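Local coordinates for galactose-binding like protein (Bacteroides thetaiotaomicron, PDB 7M1A) that is a SusE-like protein that probably binds carbohydrate, represented here by its calcium-binding galactose-binding-like domain, one piece of a longer polypeptide, at residues D53-F58 and N164-C169. Numbering follows the deposited sequence.
Sequences DGPAVF and NNYNIC
Pro55 and Tyr166 come closest in the backbone, with CA atoms 4.7 Å apart, and a single backbone hydrogen bond joins the two segments, from Ala56 N to Tyr166 O at 3.2 Å. Tyr166 lays one face of its ring over the Gly54-Pro55 peptide. Gly54 C lies 3.3 Å above the plane of the Tyr166 ring, offset toward the rim, and Pro55 N sits at a similar height. Gly54 CA is 3.8 Å from the centroid of the Tyr166 ring and Pro55 CD 4.0 Å from it, both over the face as CH-pi contacts. The ring gets there because Tyr166 CG is anti to the carbonyl carbon, chi1 -70°, which sets the tyrosine alongside Pro55. With an alanine at Tyr166, the Gly54-Pro55 peptide and the Pro55 ring would probably lose their aromatic cover. Deeper in, Ile168 CG2 lies 4.1 Å from Ala56 CB and 4.3 Å from Phe58 CE2. It reaches the Phe58 ring at its edge. Asn165 OD1 braces the turn, accepting from Asn167 N at 3.1 Å in the carbonyl plane and from Asn167 ND2 above it. Asn167 is also tied to Thr47 and Gly50. Ala56 and Phe58 pair with Cys158 and Ile156 of strand 151-158. The contact thus packs an Asx turn, in the loop leading to strand 169-176, against residues 54-58, which run onto strand 56-66. It joins loop to strand within the antiparallel beta-sandwich (jelly roll) typical of galactose-binding-like domains.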
# COMPACT_ATOMS: atom_id res chain seq x y z
N ASP A 53 -11.87 -17.86 1.75
CA ASP A 53 -13.33 -18.06 1.81
C ASP A 53 -14.05 -17.70 0.50
O ASP A 53 -15.21 -18.08 0.29
CB ASP A 53 -14.01 -17.24 2.94
CG ASP A 53 -13.74 -17.80 4.30
OD1 ASP A 53 -13.22 -18.96 4.39
OD2 ASP A 53 -14.07 -17.10 5.27
N GLY A 54 -13.38 -16.93 -0.33
CA GLY A 54 -13.95 -16.43 -1.56
C GLY A 54 -12.86 -15.81 -2.43
O GLY A 54 -11.72 -15.70 -2.01
N PRO A 55 -13.25 -15.37 -3.64
CA PRO A 55 -12.33 -14.74 -4.61
C PRO A 55 -11.42 -13.71 -3.95
O PRO A 55 -11.88 -12.85 -3.16
CB PRO A 55 -13.30 -14.08 -5.59
CG PRO A 55 -14.51 -15.03 -5.64
CD PRO A 55 -14.63 -15.48 -4.16
N ALA A 56 -10.13 -13.71 -4.31
CA ALA A 56 -9.25 -12.67 -3.80
C ALA A 56 -9.68 -11.36 -4.43
O ALA A 56 -10.03 -11.28 -5.60
CB ALA A 56 -7.81 -12.92 -4.19
N VAL A 57 -9.60 -10.27 -3.64
CA VAL A 57 -9.98 -8.94 -4.09
C VAL A 57 -8.87 -7.96 -3.69
O VAL A 57 -8.49 -7.95 -2.55
CB VAL A 57 -11.37 -8.51 -3.54
CG1 VAL A 57 -11.69 -7.06 -3.85
CG2 VAL A 57 -12.46 -9.46 -3.96
N PHE A 58 -8.48 -7.05 -4.61
CA PHE A 58 -7.63 -5.95 -4.14
C PHE A 58 -8.01 -4.71 -4.97
O PHE A 58 -8.74 -4.78 -5.97
CB PHE A 58 -6.14 -6.34 -4.23
CG PHE A 58 -5.64 -6.56 -5.62
CD1 PHE A 58 -5.24 -5.52 -6.45
CD2 PHE A 58 -5.67 -7.86 -6.16
CE1 PHE A 58 -4.82 -5.73 -7.76
CE2 PHE A 58 -5.27 -8.08 -7.48
CZ PHE A 58 -4.89 -7.03 -8.31
N ASN A 164 -6.98 -23.82 -9.47
CA ASN A 164 -8.36 -24.07 -9.06
C ASN A 164 -8.67 -23.51 -7.65
O ASN A 164 -9.57 -24.00 -6.95
CB ASN A 164 -8.77 -25.56 -9.15
CG ASN A 164 -10.28 -25.71 -9.15
OD1 ASN A 164 -10.99 -24.87 -9.70
ND2 ASN A 164 -10.78 -26.80 -8.58
N ASN A 165 -8.04 -22.38 -7.30
CA ASN A 165 -8.42 -21.72 -6.06
C ASN A 165 -8.51 -20.19 -6.27
O ASN A 165 -8.50 -19.68 -7.40
CB ASN A 165 -7.60 -22.18 -4.84
CG ASN A 165 -6.13 -21.79 -4.93
OD1 ASN A 165 -5.77 -20.61 -4.86
ND2 ASN A 165 -5.21 -22.76 -5.08
N TYR A 166 -8.64 -19.46 -5.15
CA TYR A 166 -9.02 -18.04 -5.21
C TYR A 166 -7.79 -17.11 -5.16
O TYR A 166 -7.97 -15.91 -5.32
CB TYR A 166 -9.95 -17.68 -4.04
CG TYR A 166 -11.32 -18.27 -4.09
CD1 TYR A 166 -12.10 -18.23 -5.24
CD2 TYR A 166 -11.80 -19.03 -3.03
CE1 TYR A 166 -13.40 -18.78 -5.29
CE2 TYR A 166 -13.06 -19.60 -3.07
CZ TYR A 166 -13.85 -19.51 -4.21
OH TYR A 166 -15.11 -20.05 -4.25
N ASN A 167 -6.57 -17.65 -4.92
CA ASN A 167 -5.36 -16.83 -4.87
C ASN A 167 -5.08 -16.19 -6.22
O ASN A 167 -5.51 -16.65 -7.25
CB ASN A 167 -4.21 -17.66 -4.27
CG ASN A 167 -4.44 -17.86 -2.79
OD1 ASN A 167 -4.34 -16.89 -2.01
ND2 ASN A 167 -4.70 -19.09 -2.38
N ILE A 168 -4.23 -15.17 -6.18
CA ILE A 168 -3.77 -14.59 -7.43
C ILE A 168 -2.32 -14.11 -7.32
O ILE A 168 -1.90 -13.53 -6.31
CB ILE A 168 -4.71 -13.44 -7.92
CG1 ILE A 168 -4.32 -12.88 -9.30
CG2 ILE A 168 -4.79 -12.33 -6.85
CD1 ILE A 168 -5.32 -11.94 -9.89
N CYS A 169 -1.53 -14.30 -8.40
CA CYS A 169 -0.24 -13.64 -8.53
C CYS A 169 -0.09 -13.25 -10.03
O CYS A 169 -0.55 -13.97 -10.92
CB CYS A 169 0.90 -14.57 -8.09
SG CYS A 169 1.10 -16.12 -9.01